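Local coordinates for protein amino Transferase (PDB 3ELE) that probably transfers amino groups between amino acids and keto acids, using pyridoxal-5'-phosphate as cofactor in the manner of class I and II aminotransferases, at residues Y309-L320 with R372-E380. Residues are numbered along the deposited sequence; the frame is centred on the assembly and turned at random.
Sequences YKENRDLLYEGL and RISYCVDRE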
loop_
_atom_site.group_PDB
_atom_site.type_symbol
_atom_site.label_atom_id
_atom_site.label_comp_id
_atom_site.label_asym_id
_atom_site.label_seq_id
_atom_site.Cartn_x
_atom_site.Cartn_y
_atom_site.Cartn_z
ATOM N N TYR A 309 -27.101 10.237 -5.606
ATOM C CA TYR A 309 -26.189 11.207 -6.203
ATOM C C TYR A 309 -26.813 11.965 -7.388
ATOM O O TYR A 309 -26.516 13.164 -7.583
ATOM C CB TYR A 309 -24.890 10.534 -6.687
ATOM C CG TYR A 309 -23.955 9.958 -5.623
ATOM C CD1 TYR A 309 -23.613 10.690 -4.480
ATOM C CD2 TYR A 309 -23.303 8.728 -5.831
ATOM C CE1 TYR A 309 -22.707 10.190 -3.536
ATOM C CE2 TYR A 309 -22.365 8.221 -4.894
ATOM C CZ TYR A 309 -22.077 8.957 -3.748
ATOM O OH TYR A 309 -21.175 8.482 -2.820
ATOM N N LYS A 310 -27.603 11.255 -8.203
ATOM C CA LYS A 310 -28.300 11.851 -9.370
ATOM C C LYS A 310 -29.269 12.921 -8.891
ATOM O O LYS A 310 -29.315 13.996 -9.471
ATOM C CB LYS A 310 -29.088 10.815 -10.175
ATOM C CG LYS A 310 -29.728 11.332 -11.498
ATOM C CD LYS A 310 -30.955 10.499 -11.837
ATOM C CE LYS A 310 -31.542 10.828 -13.201
ATOM N NZ LYS A 310 -31.972 12.265 -13.407
ATOM N N GLU A 311 -30.049 12.603 -7.859
ATOM C CA GLU A 311 -31.007 13.556 -7.263
ATOM C C GLU A 311 -30.313 14.837 -6.793
ATOM O O GLU A 311 -30.822 15.926 -7.038
ATOM C CB GLU A 311 -31.823 12.911 -6.140
ATOM C CG GLU A 311 -32.883 11.947 -6.651
ATOM C CD GLU A 311 -33.816 11.404 -5.561
ATOM O OE1 GLU A 311 -33.543 11.599 -4.346
ATOM O OE2 GLU A 311 -34.846 10.782 -5.935
ATOM N N ASN A 312 -29.144 14.694 -6.161
ATOM C CA ASN A 312 -28.321 15.854 -5.756
ATOM C C ASN A 312 -27.824 16.662 -6.961
ATOM O O ASN A 312 -27.870 17.886 -6.912
ATOM C CB ASN A 312 -27.131 15.453 -4.852
ATOM C CG ASN A 312 -27.551 15.120 -3.405
ATOM O OD1 ASN A 312 -28.726 15.150 -3.042
ATOM N ND2 ASN A 312 -26.566 14.786 -2.585
ATOM N N ARG A 313 -27.378 15.976 -8.026
ATOM C CA ARG A 313 -26.930 16.635 -9.269
ATOM C C ARG A 313 -28.029 17.522 -9.823
ATOM O O ARG A 313 -27.800 18.692 -10.064
ATOM C CB ARG A 313 -26.541 15.630 -10.369
ATOM C CG ARG A 313 -25.932 16.282 -11.641
ATOM C CD ARG A 313 -25.982 15.361 -12.870
ATOM N NE ARG A 313 -27.347 14.930 -13.166
ATOM C CZ ARG A 313 -27.724 14.180 -14.206
ATOM N NH1 ARG A 313 -26.863 13.779 -15.122
ATOM N NH2 ARG A 313 -29.003 13.848 -14.349
ATOM N N ASP A 314 -29.212 16.941 -10.007
ATOM C CA ASP A 314 -30.375 17.639 -10.571
ATOM C C ASP A 314 -30.835 18.826 -9.720
ATOM O O ASP A 314 -31.173 19.880 -10.245
ATOM C CB ASP A 314 -31.543 16.652 -10.770
ATOM C CG ASP A 314 -31.236 15.564 -11.787
ATOM O OD1 ASP A 314 -30.277 15.724 -12.538
ATOM O OD2 ASP A 314 -31.964 14.555 -11.861
ATOM N N LEU A 315 -30.809 18.649 -8.406
ATOM C CA LEU A 315 -31.206 19.706 -7.473
ATOM C C LEU A 315 -30.209 20.883 -7.581
ATOM O O LEU A 315 -30.613 22.007 -7.818
ATOM C CB LEU A 315 -31.273 19.144 -6.051
ATOM C CG LEU A 315 -31.935 19.946 -4.938
ATOM C CD1 LEU A 315 -33.453 20.096 -5.211
ATOM C CD2 LEU A 315 -31.730 19.202 -3.611
ATOM N N LEU A 316 -28.913 20.595 -7.490
ATOM C CA LEU A 316 -27.861 21.629 -7.594
ATOM C C LEU A 316 -27.842 22.315 -8.972
ATOM O O LEU A 316 -27.722 23.544 -9.061
ATOM C CB LEU A 316 -26.474 21.020 -7.289
ATOM C CG LEU A 316 -25.280 21.948 -7.077
ATOM C CD1 LEU A 316 -25.536 22.844 -5.844
ATOM C CD2 LEU A 316 -24.015 21.135 -6.914
ATOM N N TYR A 317 -27.959 21.519 -10.039
ATOM C CA TYR A 317 -27.962 22.051 -11.407
ATOM C C TYR A 317 -29.170 22.966 -11.652
ATOM O O TYR A 317 -29.006 24.067 -12.198
ATOM C CB TYR A 317 -27.929 20.917 -12.451
ATOM C CG TYR A 317 -27.909 21.403 -13.888
ATOM C CD1 TYR A 317 -26.733 21.906 -14.453
ATOM C CD2 TYR A 317 -29.062 21.371 -14.686
ATOM C CE1 TYR A 317 -26.691 22.355 -15.761
ATOM C CE2 TYR A 317 -29.028 21.838 -16.014
ATOM C CZ TYR A 317 -27.826 22.323 -16.547
ATOM O OH TYR A 317 -27.761 22.786 -17.860
ATOM N N GLU A 318 -30.361 22.505 -11.252
ATOM C CA GLU A 318 -31.594 23.277 -11.414
ATOM C C GLU A 318 -31.535 24.608 -10.657
ATOM O O GLU A 318 -31.845 25.647 -11.222
ATOM C CB GLU A 318 -32.844 22.478 -10.981
ATOM C CG GLU A 318 -33.214 21.314 -11.905
ATOM N N GLY A 319 -31.118 24.578 -9.400
ATOM C CA GLY A 319 -31.046 25.795 -8.588
ATOM C C GLY A 319 -29.998 26.802 -9.035
ATOM O O GLY A 319 -30.281 27.993 -9.111
ATOM N N LEU A 320 -28.794 26.319 -9.343
ATOM C CA LEU A 320 -27.699 27.203 -9.797
ATOM C C LEU A 320 -27.998 27.822 -11.164
ATOM O O LEU A 320 -27.771 29.014 -11.364
ATOM C CB LEU A 320 -26.346 26.471 -9.813
ATOM C CG LEU A 320 -25.695 26.071 -8.479
ATOM C CD1 LEU A 320 -24.305 25.470 -8.791
ATOM C CD2 LEU A 320 -25.567 27.221 -7.490
ATOM N N ARG A 372 -15.131 23.781 -8.716
ATOM C CA ARG A 372 -15.664 22.453 -8.500
ATOM C C ARG A 372 -16.512 22.490 -7.231
ATOM O O ARG A 372 -16.027 22.882 -6.156
ATOM C CB ARG A 372 -14.555 21.421 -8.326
ATOM C CG ARG A 372 -15.134 19.998 -8.221
ATOM C CD ARG A 372 -14.128 18.989 -7.790
ATOM N NE ARG A 372 -13.846 19.047 -6.361
ATOM C CZ ARG A 372 -13.087 18.166 -5.697
ATOM N NH1 ARG A 372 -12.500 17.163 -6.313
ATOM N NH2 ARG A 372 -12.900 18.312 -4.393
ATOM N N ILE A 373 -17.756 22.035 -7.368
ATOM C CA ILE A 373 -18.731 21.943 -6.275
ATOM C C ILE A 373 -19.071 20.443 -6.144
ATOM O O ILE A 373 -19.671 19.860 -7.038
ATOM C CB ILE A 373 -20.012 22.767 -6.616
ATOM C CG1 ILE A 373 -19.662 24.213 -7.004
ATOM C CG2 ILE A 373 -20.993 22.729 -5.468
ATOM C CD1 ILE A 373 -20.848 25.172 -7.171
ATOM N N SER A 374 -18.633 19.803 -5.064
ATOM C CA SER A 374 -18.909 18.382 -4.844
ATOM C C SER A 374 -20.347 18.263 -4.360
ATOM O O SER A 374 -20.791 19.115 -3.573
ATOM C CB SER A 374 -17.961 17.789 -3.793
ATOM O OG SER A 374 -16.609 17.998 -4.141
ATOM N N TYR A 375 -21.078 17.254 -4.849
ATOM C CA TYR A 375 -22.482 17.020 -4.402
ATOM C C TYR A 375 -22.717 15.674 -3.718
ATOM O O TYR A 375 -23.880 15.294 -3.474
ATOM C CB TYR A 375 -23.514 17.366 -5.478
ATOM C CG TYR A 375 -23.335 16.687 -6.797
ATOM C CD1 TYR A 375 -23.895 15.428 -7.032
ATOM C CD2 TYR A 375 -22.642 17.303 -7.833
ATOM C CE1 TYR A 375 -23.739 14.792 -8.263
ATOM C CE2 TYR A 375 -22.509 16.667 -9.087
ATOM C CZ TYR A 375 -23.071 15.408 -9.283
ATOM O OH TYR A 375 -22.949 14.736 -10.482
ATOM N N CYS A 376 -21.621 15.026 -3.296
ATOM C CA CYS A 376 -21.633 13.875 -2.370
ATOM C C CYS A 376 -21.846 14.495 -0.948
ATOM O O CYS A 376 -21.034 14.367 -0.006
ATOM C CB CYS A 376 -20.323 13.082 -2.492
ATOM S SG CYS A 376 -18.820 14.132 -2.595
ATOM N N VAL A 377 -22.982 15.166 -0.827
ATOM C CA VAL A 377 -23.350 15.978 0.327
ATOM C C VAL A 377 -24.800 15.683 0.641
ATOM O O VAL A 377 -25.469 14.972 -0.115
ATOM C CB VAL A 377 -23.200 17.503 0.006
ATOM C CG1 VAL A 377 -21.747 17.856 -0.408
ATOM C CG2 VAL A 377 -24.209 17.949 -1.086
ATOM N N ASP A 378 -25.288 16.279 1.727
ATOM C CA ASP A 378 -26.652 16.086 2.163
ATOM C C ASP A 378 -27.595 16.869 1.245
ATOM O O ASP A 378 -27.384 18.061 1.002
ATOM C CB ASP A 378 -26.803 16.553 3.611
ATOM C CG ASP A 378 -28.031 15.983 4.285
ATOM O OD1 ASP A 378 -29.176 16.183 3.803
ATOM O OD2 ASP A 378 -27.840 15.342 5.343
ATOM N N ARG A 379 -28.637 16.189 0.759
ATOM C CA ARG A 379 -29.642 16.772 -0.135
ATOM C C ARG A 379 -30.264 18.060 0.428
ATOM O O ARG A 379 -30.406 19.037 -0.296
ATOM C CB ARG A 379 -30.738 15.731 -0.451
ATOM C CG ARG A 379 -31.827 16.216 -1.413
ATOM C CD ARG A 379 -32.774 15.097 -1.878
ATOM N NE ARG A 379 -33.780 15.652 -2.788
ATOM C CZ ARG A 379 -34.939 16.219 -2.432
ATOM N NH1 ARG A 379 -35.325 16.308 -1.143
ATOM N NH2 ARG A 379 -35.742 16.707 -3.386
ATOM N N GLU A 380 -30.606 18.059 1.718
ATOM C CA GLU A 380 -31.230 19.231 2.361
ATOM C C GLU A 380 -30.275 20.436 2.436
ATOM O O GLU A 380 -30.742 21.574 2.363
ATOM C CB GLU A 380 -31.823 18.892 3.746
ATOM C CG GLU A 380 -32.720 17.630 3.798
ATOM C CD GLU A 380 -33.731 17.526 2.650
ATOM O OE1 GLU A 380 -34.660 18.353 2.582
ATOM O OE2 GLU A 380 -33.595 16.589 1.829
#
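N312 reaches from helix 306-323 into the turn that follows strand 370-374 and binds two of its backbone carbonyls through a single amide nitrogen. ND2 lies 2.9 Å from Y375 O in a nearly straight bond, with the acceptor close to the amide plane and its C=O aimed almost directly at the donor; the second bond, from ND2 to V377 O at 2.7 Å, is bent and weak. With CG beside the backbone N (chi1 -75°), the amide is directed at the inverse gamma turn centred on C376, and its OD1 packs 3.3 Å from R379 CB. A leucine here would probably leave the carbonyls of Y375 and V377 without this donor and the turn less firmly tied to the helix. Packing is close where the Y375 ring meets the helix backbone, Y375 CE1 lying 3.3 Å from Y309 O. R313 CA sits over one ring face, offset toward the rim, and R313 CB comes within 3.6 Å of Y375 CZ, while the guanidinium leads away to a salt bridge with D226. L316 continues the apolar layer, its CD2 3.7 Å from I373 CG2, and one turn on L320 CD1 meets I373 CD1 tip to tip at 3.8 Å. The other flank is looser and faces solvent. There the extended R379 side chain crosses L315 at about a right angle, with L315 CD2 over one face of the guanidinium, and E311 OE1 stays 4.3 Å from R379 NE, well out of the guanidinium plane, so that charge alone relates them. Such helix-on-sheet packing, with the 375-378 turn leading from strand 370-374 into helix 379-396, whose N-cap is D378, is consistent with the C-terminal part of the small domain in fold-type I aminotransferases.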